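Local coordinates for putative periplasmic protein (Bacteroides eggerthii, PDB 4HBR), which is of unknown function but is a putative periplasmic protein of the PF11396 (DUF2874) family, probably with a fold like that of beta-lactamase inhibitor proteins, at residues A33-N38 / T42-T47; E64-V69 / V86-F91; I97-V102 / N132-S137; Y111-T116 / L122-I127. All blocks are in the same frame, centred on the assembly; numbering follows the deposited sequence.

Interaction 1. Residues A33-N38 / T42-T47; sequences ADFVMN and TRVWFT
Arg43 lies beside Asp34 on one face of a beta hairpin, and together they illustrate how opposite charges on facing strands can be joined through water. The side chain of Arg43 starts with CB, 3.8 Å from Ala33 O, and leaves the backbone with CG anti to the carbonyl carbon (chi1 -66°). That direction lays CG 3.5 Å from Asp34 OD2, with CD only a little farther from the same oxygen. A bend at chi3 then turns the guanidinium group off the carboxylate: Arg43 NH1 remains 4.6 Å from Asp34 OD2. A water fills the step, donating to OD2 and accepting from NH1. At the far corner NH2 makes a salt bridge with Asp58 and a hydrogen bond with Gln56, so the tip is held from both the hairpin and the next strand.

The other face is mainly apolar. Thr42 CB lies over a face of the Phe35 ring, toward its rim, in a CH-pi contact, while Val44 CG2 meets the ring edge 4.0 Å from Phe35 CZ. Thr42 OG1 is bonded to Phe40 O. The backbones pair antiparallel, Ala33 with Val44 and Phe35 with Thr42 each exchanging two hydrogen bonds; the shortest runs from Thr42 N to Phe35 O at 2.8 Å.

Strand 23-27 borders this hairpin on the side of Asp34 and strand 52-58 on the side of Arg43, while helix 6-15 packs through Leu12 against the face carrying Ala33 and Phe35.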
# COMPACT_ATOMS: atom_id res chain seq x y z
N ALA A 33 -1.07 -3.27 11.56
CA ALA A 33 0.26 -3.68 11.97
C ALA A 33 1.24 -3.10 10.98
O ALA A 33 1.06 -3.26 9.79
CB ALA A 33 0.37 -5.18 12.02
N ASP A 34 2.26 -2.40 11.47
CA ASP A 34 3.31 -1.76 10.68
C ASP A 34 4.66 -2.33 11.13
O ASP A 34 4.99 -2.27 12.31
CB ASP A 34 3.22 -0.23 10.88
CG ASP A 34 4.26 0.58 10.14
OD1 ASP A 34 5.37 0.77 10.70
OD2 ASP A 34 3.95 1.07 9.04
N PHE A 35 5.43 -2.94 10.19
CA PHE A 35 6.74 -3.58 10.44
C PHE A 35 7.53 -3.71 9.13
O PHE A 35 6.98 -3.48 8.05
CB PHE A 35 6.57 -4.98 11.09
CG PHE A 35 5.64 -5.90 10.33
CD1 PHE A 35 4.26 -5.79 10.46
CD2 PHE A 35 6.15 -6.86 9.46
CE1 PHE A 35 3.40 -6.60 9.71
CE2 PHE A 35 5.29 -7.67 8.70
CZ PHE A 35 3.92 -7.54 8.85
N VAL A 36 8.80 -4.12 9.22
CA VAL A 36 9.69 -4.34 8.07
C VAL A 36 9.78 -5.86 7.82
O VAL A 36 10.02 -6.65 8.74
CB VAL A 36 11.09 -3.69 8.30
CG1 VAL A 36 12.04 -3.98 7.13
CG2 VAL A 36 10.96 -2.19 8.53
N MSE A 37 9.52 -6.26 6.58
CA MSE A 37 9.53 -7.65 6.12
C MSE A 37 10.36 -7.74 4.85
O MSE A 37 10.02 -7.10 3.86
CB MSE A 37 8.07 -8.14 5.89
CG MSE A 37 7.93 -9.66 5.73
SE MSE A 37 8.92 -10.73 7.03
CE MSE A 37 7.96 -10.22 8.66
N ASN A 38 11.47 -8.47 4.89
CA ASN A 38 12.38 -8.67 3.72
C ASN A 38 12.92 -7.32 3.17
O ASN A 38 13.06 -7.16 1.96
CB ASN A 38 11.64 -9.45 2.58
CG ASN A 38 11.06 -10.79 2.98
OD1 ASN A 38 11.76 -11.68 3.48
ND2 ASN A 38 9.77 -10.98 2.74
N THR A 42 5.95 -2.93 5.56
CA THR A 42 4.75 -3.74 5.41
C THR A 42 3.69 -3.30 6.40
O THR A 42 3.99 -3.03 7.55
CB THR A 42 5.11 -5.24 5.60
OG1 THR A 42 6.19 -5.57 4.73
CG2 THR A 42 3.93 -6.18 5.36
N ARG A 43 2.44 -3.25 5.94
CA ARG A 43 1.28 -2.91 6.75
C ARG A 43 0.21 -3.97 6.51
O ARG A 43 0.05 -4.41 5.37
CB ARG A 43 0.76 -1.51 6.45
CG ARG A 43 1.72 -0.40 6.85
CD ARG A 43 1.29 0.97 6.33
NE ARG A 43 1.19 1.01 4.86
CZ ARG A 43 2.22 1.10 4.01
NH1 ARG A 43 3.47 1.12 4.47
NH2 ARG A 43 2.01 1.16 2.71
N VAL A 44 -0.46 -4.43 7.58
CA VAL A 44 -1.52 -5.45 7.51
C VAL A 44 -2.72 -4.94 8.30
O VAL A 44 -2.56 -4.58 9.46
CB VAL A 44 -1.05 -6.88 7.98
CG1 VAL A 44 -2.12 -7.94 7.70
CG2 VAL A 44 0.25 -7.28 7.32
N TRP A 45 -3.91 -4.90 7.66
CA TRP A 45 -5.18 -4.45 8.25
C TRP A 45 -5.96 -5.65 8.77
O TRP A 45 -6.06 -6.66 8.08
CB TRP A 45 -6.05 -3.69 7.23
CG TRP A 45 -5.64 -2.27 6.98
CD1 TRP A 45 -6.32 -1.14 7.35
CD2 TRP A 45 -4.46 -1.81 6.29
NE1 TRP A 45 -5.67 -0.02 6.90
CE2 TRP A 45 -4.51 -0.40 6.27
CE3 TRP A 45 -3.41 -2.47 5.63
CZ2 TRP A 45 -3.51 0.38 5.66
CZ3 TRP A 45 -2.45 -1.70 4.98
CH2 TRP A 45 -2.49 -0.30 5.03
N PHE A 46 -6.54 -5.51 9.95
CA PHE A 46 -7.33 -6.54 10.60
C PHE A 46 -8.66 -6.01 11.09
O PHE A 46 -8.72 -4.89 11.61
CB PHE A 46 -6.57 -7.10 11.83
CG PHE A 46 -5.35 -7.93 11.52
CD1 PHE A 46 -5.46 -9.31 11.33
CD2 PHE A 46 -4.09 -7.35 11.43
CE1 PHE A 46 -4.33 -10.07 11.03
CE2 PHE A 46 -2.95 -8.12 11.15
CZ PHE A 46 -3.08 -9.48 10.93
N THR A 47 -9.71 -6.84 11.03
CA THR A 47 -10.99 -6.54 11.66
C THR A 47 -10.81 -6.81 13.17
O THR A 47 -9.91 -7.58 13.52
CB THR A 47 -12.15 -7.38 11.08
OG1 THR A 47 -11.94 -8.75 11.39
CG2 THR A 47 -12.37 -7.16 9.60
O HOH W 1 4.94 1.96 6.76

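Interaction 2. Residues E64-V69 / V86-F91; sequences EVPAAV and VTWVQF
Val65 meets Val86 methyl to methyl, CG1 against CG1 at 3.4 Å, a tight approach in a contact made of apolar touches. The two side chains cross at about a right angle. Val86 holds CG1 opposite its backbone N (chi1 177°), which sends that methyl out from the strand to its counterpart. A looser touch of the same kind follows one residue further along the loop, where Pro66 CG comes to 4.4 Å from Trp88 CZ3, approaching the indole obliquely.

Both pairs lie where the chain descends onto one face of the antiparallel sheet before starting helix 67-75. Pro66 occupies the N-cap position, and Val98 of the adjoining strand touches Val65, Pro66 and Trp88, so that the beginning of the helix is seated across two strands.

Aromatic stacking belongs to the surroundings: the Trp88 ring stacks with that of Trp59, which Val65 also touches.

Polar bonding between the two segments is absent. Within 64-69, a weak backbone hydrogen bond links Val69 N to Pro66 O at 3.0 Å, in the first turn of the helix. The backbone of strand 82-90 bonds mostly to its sheet neighbours, and on its reverse face the hydroxyl of Thr87 is bonded to Asp58.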
# COMPACT_ATOMS: atom_id res chain seq x y z
N GLU A 64 10.34 -3.16 -9.16
CA GLU A 64 9.64 -4.27 -8.52
C GLU A 64 8.29 -4.61 -9.18
O GLU A 64 7.79 -5.71 -8.99
CB GLU A 64 9.41 -3.96 -7.05
CG GLU A 64 10.69 -3.83 -6.24
CD GLU A 64 11.46 -5.08 -5.89
OE1 GLU A 64 10.90 -6.19 -6.00
OE2 GLU A 64 12.65 -4.94 -5.52
N VAL A 65 7.73 -3.69 -9.97
CA VAL A 65 6.38 -3.83 -10.51
C VAL A 65 6.31 -4.80 -11.69
O VAL A 65 7.31 -4.98 -12.43
CB VAL A 65 5.77 -2.44 -10.88
CG1 VAL A 65 5.92 -1.44 -9.74
CG2 VAL A 65 6.33 -1.86 -12.18
N PRO A 66 5.11 -5.40 -11.93
CA PRO A 66 4.92 -6.20 -13.16
C PRO A 66 5.26 -5.37 -14.41
O PRO A 66 5.00 -4.18 -14.42
CB PRO A 66 3.42 -6.54 -13.14
CG PRO A 66 2.98 -6.36 -11.72
CD PRO A 66 3.85 -5.30 -11.14
N ALA A 67 5.81 -5.97 -15.46
CA ALA A 67 6.23 -5.25 -16.67
C ALA A 67 5.07 -4.47 -17.33
O ALA A 67 5.29 -3.37 -17.84
CB ALA A 67 6.86 -6.23 -17.67
N ALA A 68 3.83 -5.02 -17.29
CA ALA A 68 2.66 -4.35 -17.86
C ALA A 68 2.39 -3.01 -17.16
O ALA A 68 2.03 -2.06 -17.82
CB ALA A 68 1.44 -5.25 -17.78
N VAL A 69 2.63 -2.93 -15.83
CA VAL A 69 2.45 -1.71 -15.01
C VAL A 69 3.59 -0.72 -15.34
O VAL A 69 3.32 0.46 -15.57
CB VAL A 69 2.38 -2.03 -13.49
CG1 VAL A 69 2.39 -0.77 -12.63
CG2 VAL A 69 1.17 -2.90 -13.18
N VAL A 86 5.92 3.19 -4.28
CA VAL A 86 5.36 2.09 -5.07
C VAL A 86 4.90 1.06 -4.06
O VAL A 86 5.71 0.56 -3.28
CB VAL A 86 6.33 1.50 -6.13
CG1 VAL A 86 5.67 0.32 -6.84
CG2 VAL A 86 6.78 2.54 -7.13
N THR A 87 3.61 0.76 -4.05
CA THR A 87 3.02 -0.17 -3.09
C THR A 87 2.30 -1.33 -3.78
O THR A 87 1.52 -1.12 -4.71
CB THR A 87 2.05 0.60 -2.17
OG1 THR A 87 2.72 1.73 -1.61
CG2 THR A 87 1.49 -0.27 -1.04
N TRP A 88 2.55 -2.56 -3.30
CA TRP A 88 1.84 -3.75 -3.77
C TRP A 88 0.77 -4.00 -2.73
O TRP A 88 1.07 -4.18 -1.55
CB TRP A 88 2.81 -4.90 -3.92
CG TRP A 88 2.26 -6.23 -4.33
CD1 TRP A 88 2.42 -7.39 -3.66
CD2 TRP A 88 1.74 -6.59 -5.64
NE1 TRP A 88 1.99 -8.46 -4.42
CE2 TRP A 88 1.59 -8.00 -5.65
CE3 TRP A 88 1.34 -5.86 -6.78
CZ2 TRP A 88 1.17 -8.70 -6.78
CZ3 TRP A 88 0.88 -6.56 -7.90
CH2 TRP A 88 0.83 -7.96 -7.90
N VAL A 89 -0.49 -3.87 -3.17
CA VAL A 89 -1.66 -3.96 -2.30
C VAL A 89 -2.32 -5.28 -2.53
O VAL A 89 -2.66 -5.60 -3.68
CB VAL A 89 -2.64 -2.77 -2.51
CG1 VAL A 89 -3.77 -2.80 -1.47
CG2 VAL A 89 -1.92 -1.42 -2.46
N GLN A 90 -2.52 -6.04 -1.45
CA GLN A 90 -3.12 -7.37 -1.56
C GLN A 90 -4.31 -7.53 -0.65
O GLN A 90 -4.44 -6.84 0.35
CB GLN A 90 -2.12 -8.48 -1.26
CG GLN A 90 -0.99 -8.56 -2.27
CD GLN A 90 -0.07 -9.66 -1.87
OE1 GLN A 90 -0.29 -10.83 -2.20
NE2 GLN A 90 0.87 -9.34 -1.01
N PHE A 91 -5.15 -8.52 -1.00
CA PHE A 91 -6.39 -8.80 -0.31
C PHE A 91 -6.66 -10.29 -0.23
O PHE A 91 -6.16 -11.03 -1.09
CB PHE A 91 -7.54 -8.15 -1.11
CG PHE A 91 -7.35 -6.70 -1.46
CD1 PHE A 91 -7.66 -5.70 -0.54
CD2 PHE A 91 -6.88 -6.33 -2.73
CE1 PHE A 91 -7.52 -4.35 -0.87
CE2 PHE A 91 -6.75 -4.99 -3.07
CZ PHE A 91 -7.08 -4.01 -2.14

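Interaction 3. Residues I97-V102 / N132-S137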
# COMPACT_ATOMS: atom_id res chain seq x y z
N ILE A 97 -3.21 -4.89 -6.36
CA ILE A 97 -3.16 -3.58 -7.00
C ILE A 97 -1.73 -2.99 -6.86
O ILE A 97 -1.10 -3.16 -5.82
CB ILE A 97 -4.24 -2.63 -6.36
CG1 ILE A 97 -5.68 -3.14 -6.64
CG2 ILE A 97 -4.06 -1.14 -6.77
CD1 ILE A 97 -6.78 -2.31 -5.93
N VAL A 98 -1.25 -2.30 -7.89
CA VAL A 98 -0.00 -1.55 -7.79
C VAL A 98 -0.39 -0.06 -7.60
O VAL A 98 -1.03 0.49 -8.49
CB VAL A 98 0.99 -1.74 -8.98
CG1 VAL A 98 2.31 -1.03 -8.68
CG2 VAL A 98 1.22 -3.22 -9.32
N ALA A 99 -0.03 0.56 -6.46
CA ALA A 99 -0.29 1.99 -6.22
C ALA A 99 1.04 2.75 -6.38
O ALA A 99 2.03 2.41 -5.72
CB ALA A 99 -0.86 2.21 -4.82
N ILE A 100 1.08 3.71 -7.32
CA ILE A 100 2.28 4.52 -7.58
C ILE A 100 1.98 5.96 -7.21
O ILE A 100 0.97 6.52 -7.65
CB ILE A 100 2.77 4.38 -9.07
CG1 ILE A 100 3.13 2.90 -9.41
CG2 ILE A 100 3.99 5.31 -9.35
CD1 ILE A 100 3.34 2.60 -10.85
N GLN A 101 2.85 6.57 -6.38
CA GLN A 101 2.76 7.97 -5.97
C GLN A 101 3.87 8.70 -6.70
O GLN A 101 5.04 8.32 -6.59
CB GLN A 101 2.85 8.14 -4.46
CG GLN A 101 1.71 7.46 -3.68
CD GLN A 101 1.83 7.63 -2.19
OE1 GLN A 101 2.88 7.94 -1.65
NE2 GLN A 101 0.75 7.43 -1.49
N VAL A 102 3.50 9.69 -7.50
CA VAL A 102 4.48 10.38 -8.35
C VAL A 102 4.25 11.89 -8.22
O VAL A 102 3.11 12.35 -8.21
CB VAL A 102 4.41 9.84 -9.82
CG1 VAL A 102 2.99 9.88 -10.41
CG2 VAL A 102 5.40 10.52 -10.76
N ASN A 132 -2.97 10.10 4.36
CA ASN A 132 -3.42 8.70 4.42
C ASN A 132 -4.14 8.28 3.13
O ASN A 132 -5.29 7.83 3.16
CB ASN A 132 -4.32 8.46 5.66
CG ASN A 132 -4.50 7.00 6.01
OD1 ASN A 132 -3.63 6.14 5.78
ND2 ASN A 132 -5.65 6.68 6.60
N THR A 133 -3.45 8.45 1.98
CA THR A 133 -4.03 8.21 0.66
C THR A 133 -4.03 6.70 0.29
O THR A 133 -4.66 6.32 -0.69
CB THR A 133 -3.32 9.11 -0.39
OG1 THR A 133 -1.97 8.70 -0.54
CG2 THR A 133 -3.35 10.59 -0.03
N LEU A 134 -3.42 5.85 1.12
CA LEU A 134 -3.38 4.41 0.89
C LEU A 134 -4.11 3.62 1.99
O LEU A 134 -3.94 2.40 2.06
CB LEU A 134 -1.92 3.93 0.80
CG LEU A 134 -1.17 4.29 -0.49
CD1 LEU A 134 0.29 3.87 -0.41
CD2 LEU A 134 -1.89 3.74 -1.73
N GLY A 135 -4.90 4.29 2.82
CA GLY A 135 -5.61 3.67 3.94
C GLY A 135 -6.89 2.96 3.56
O GLY A 135 -7.22 2.85 2.37
N ALA A 136 -7.63 2.51 4.58
CA ALA A 136 -8.91 1.80 4.46
C ALA A 136 -9.92 2.58 3.58
O ALA A 136 -10.62 1.94 2.80
CB ALA A 136 -9.51 1.55 5.84
N SER A 137 -9.96 3.91 3.66
CA SER A 137 -10.92 4.70 2.88
C SER A 137 -10.67 4.62 1.34
O SER A 137 -11.61 4.78 0.58
CB SER A 137 -10.95 6.15 3.34
OG SER A 137 -9.76 6.82 2.96
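Ala99 and Leu134 mark the closest backbone approach, their CA atoms 8.1 Å apart, where an extended strand faces a type I beta turn from Asn132 to Gly135. At that separation the side chains must bridge the gap, and Leu134 does so with both branches. Its CD2 methyl sits 3.6 Å from Ala99 CB. The other methyl, CD1, is 3.7 Å from Gln101 NE2. Leucine and glutamine approach from opposite directions, the glutamine fully stretched beyond CG (chi2 179°), which carries its amide out from the strand to the level of the turn.

There the amide nitrogen passes close to the threonine hydroxyl: Gln101 NE2 and Thr133 OG1 are 3.1 Å apart, but the angle is too poor for a hydrogen bond. What relates them is a shared acceptor. Both give a hydrogen bond to Gln112 OE1 on the neighbouring strand, so this one amide oxygen, gripped twice, gathers the turn and two strands around a polar point next to the leucine methyls.

The turn is tied down further by Leu134 O, which accepts from Gln56 NE2, and by Ala136 N, bonded to Asp27 just after the N-cap residue Gly135. Val98 and Ile100, by contrast, face helix 67-75. Helices 6-15 and 67-75 thus pack on one face of the antiparallel sheet, the 132-135 turn and helix 136-139 on the other. The chain order of helix, four strands, helix, four strands is consistent with a fold like that of beta-lactamase inhibitor proteins and PepSY domains.

Interaction 4. Residues Y111-T116 / L122-I127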
# COMPACT_ATOMS: atom_id res chain seq x y z
N TYR A 111 0.51 13.03 -7.45
CA TYR A 111 -0.53 12.13 -7.94
C TYR A 111 -0.36 10.72 -7.43
O TYR A 111 0.75 10.30 -7.11
CB TYR A 111 -0.55 12.12 -9.48
CG TYR A 111 -0.84 13.48 -10.08
CD1 TYR A 111 0.20 14.37 -10.37
CD2 TYR A 111 -2.14 13.87 -10.39
CE1 TYR A 111 -0.06 15.62 -10.93
CE2 TYR A 111 -2.41 15.13 -10.95
CZ TYR A 111 -1.36 16.01 -11.20
OH TYR A 111 -1.60 17.25 -11.75
N GLN A 112 -1.47 9.99 -7.37
CA GLN A 112 -1.52 8.58 -6.99
C GLN A 112 -2.30 7.83 -8.08
O GLN A 112 -3.44 8.20 -8.40
CB GLN A 112 -2.17 8.40 -5.62
CG GLN A 112 -2.21 6.95 -5.16
CD GLN A 112 -2.62 6.86 -3.73
OE1 GLN A 112 -1.81 7.13 -2.83
NE2 GLN A 112 -3.88 6.52 -3.48
N ILE A 113 -1.64 6.85 -8.69
CA ILE A 113 -2.27 6.06 -9.75
C ILE A 113 -2.34 4.63 -9.27
O ILE A 113 -1.32 4.07 -8.82
CB ILE A 113 -1.55 6.18 -11.13
CG1 ILE A 113 -1.20 7.64 -11.50
CG2 ILE A 113 -2.39 5.57 -12.24
CD1 ILE A 113 0.21 7.89 -11.45
N LEU A 114 -3.56 4.05 -9.34
CA LEU A 114 -3.81 2.64 -8.99
C LEU A 114 -3.92 1.83 -10.27
O LEU A 114 -4.71 2.16 -11.15
CB LEU A 114 -5.08 2.48 -8.14
CG LEU A 114 -5.23 3.37 -6.91
CD1 LEU A 114 -6.52 3.00 -6.17
CD2 LEU A 114 -4.03 3.23 -5.94
N PHE A 115 -3.13 0.77 -10.36
CA PHE A 115 -3.09 -0.10 -11.53
C PHE A 115 -3.44 -1.53 -11.21
O PHE A 115 -3.05 -2.05 -10.15
CB PHE A 115 -1.65 -0.10 -12.11
CG PHE A 115 -1.14 1.15 -12.79
CD1 PHE A 115 -1.42 1.40 -14.13
CD2 PHE A 115 -0.32 2.05 -12.11
CE1 PHE A 115 -0.89 2.52 -14.78
CE2 PHE A 115 0.22 3.17 -12.76
CZ PHE A 115 -0.07 3.40 -14.09
N THR A 116 -4.05 -2.22 -12.17
CA THR A 116 -4.20 -3.66 -12.07
C THR A 116 -2.81 -4.24 -12.46
O THR A 116 -2.06 -3.54 -13.17
CB THR A 116 -5.31 -4.18 -13.00
OG1 THR A 116 -4.86 -4.08 -14.36
CG2 THR A 116 -6.65 -3.49 -12.83
N LEU A 122 -7.07 2.00 -12.63
CA LEU A 122 -8.29 1.92 -11.82
C LEU A 122 -8.71 3.30 -11.30
O LEU A 122 -9.90 3.56 -11.14
CB LEU A 122 -8.06 0.98 -10.63
CG LEU A 122 -7.87 -0.49 -10.96
CD1 LEU A 122 -7.27 -1.24 -9.77
CD2 LEU A 122 -9.18 -1.12 -11.51
N ARG A 123 -7.73 4.16 -11.04
CA ARG A 123 -7.89 5.50 -10.46
C ARG A 123 -6.63 6.33 -10.63
O ARG A 123 -5.54 5.84 -10.37
CB ARG A 123 -8.18 5.37 -8.93
CG ARG A 123 -8.27 6.67 -8.11
CD ARG A 123 -9.44 7.56 -8.54
NE ARG A 123 -10.67 6.77 -8.68
CZ ARG A 123 -11.73 7.12 -9.40
NH1 ARG A 123 -11.75 8.28 -10.03
NH2 ARG A 123 -12.78 6.32 -9.47
N GLN A 124 -6.81 7.59 -10.98
CA GLN A 124 -5.81 8.65 -11.06
C GLN A 124 -6.30 9.71 -10.09
O GLN A 124 -7.36 10.29 -10.33
CB GLN A 124 -5.76 9.17 -12.49
CG GLN A 124 -4.49 9.85 -12.89
CD GLN A 124 -4.35 9.72 -14.39
OE1 GLN A 124 -4.26 8.60 -14.96
NE2 GLN A 124 -4.30 10.85 -15.06
N GLN A 125 -5.63 9.85 -8.94
CA GLN A 125 -6.01 10.76 -7.84
C GLN A 125 -4.98 11.88 -7.72
O GLN A 125 -3.79 11.63 -7.79
CB GLN A 125 -6.05 9.94 -6.53
CG GLN A 125 -7.07 10.23 -5.43
CD GLN A 125 -7.04 9.12 -4.36
OE1 GLN A 125 -7.15 7.90 -4.64
NE2 GLN A 125 -6.94 9.53 -3.10
N ASN A 126 -5.43 13.10 -7.50
CA ASN A 126 -4.56 14.22 -7.19
C ASN A 126 -4.47 14.23 -5.67
O ASN A 126 -5.48 14.46 -5.00
CB ASN A 126 -5.09 15.52 -7.78
CG ASN A 126 -4.18 16.72 -7.62
OD1 ASN A 126 -3.55 16.92 -6.59
ND2 ASN A 126 -4.13 17.57 -8.62
N ILE A 127 -3.30 13.86 -5.14
CA ILE A 127 -3.07 13.74 -3.70
C ILE A 127 -2.25 14.91 -3.15
O ILE A 127 -1.73 14.80 -2.03
CB ILE A 127 -2.46 12.36 -3.33
CG1 ILE A 127 -1.07 12.14 -3.99
CG2 ILE A 127 -3.46 11.23 -3.66
CD1 ILE A 127 -0.21 11.09 -3.29
O HOH W 2 -5.37 6.73 -6.00
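A beta hairpin closes the sheet at its far edge, pairing strand 109-115 with the outermost strand 121-126. Gln112 and Gln125 form a hydrogen-bonded pair, the nearly straight bond from Gln125 N to Gln112 O measuring 2.8 Å. Leu114 N bonds to Arg123 O at 2.9 Å, but Leu114 O receives Leu122 N, also at 2.8 Å, where the chain turns a corner, an offset consistent with a beta bulge.

On the face of Gln112 the two glutamine side chains run side by side in the same direction. Gln112 holds CG anti to the backbone N (chi1 -178°) and runs extended beyond it, which carries its amide out beside that of Gln125. The amides, turned 71° from each other, keep Gln112 NE2 and Gln125 OE1 3.7 Å apart; a water accepts from the first at 2.9 Å and donates to the second. Ile127 CG2 packs 3.7 Å from Gln112 CB. On the opposite face, the one carrying Ile113, Tyr111 and Asn126 cross obliquely with Asn126 ND2 3.8 Å from Tyr111 CE2, and Asn126 OD1 is bonded to Thr128. Toward the turn, Leu122 crosses Thr116 at about a right angle, its CD2 3.7 Å from Thr116 CG2.

The buried Gln112 amide is thus used at both ends, its oxygen engaged by Gln101 and Thr133. These partners are consistent with the amide being placed this way round, and the water extends the network to the partly exposed edge strand.

In the fold
All four contacts rest on a single antiparallel sheet whose strands follow one another in chain order. Interactions 1, 2 and 3 come in series, while interaction 4 falls between the two segments of interaction 3. Interactions 1 and 4 lie on opposite sides of the chain's centre, their own centres about 22 Å apart; interactions 3 and 4 are closest, at about 8 Å between centres. Strands 82-90, 97-104 and 109-115 are successive neighbours and carry interactions 2, 3 and 4 directly into each other. Trp45 of 42-47 reaches the turn of 132-137, so the C-terminal segment connects the early hairpin with the late strands.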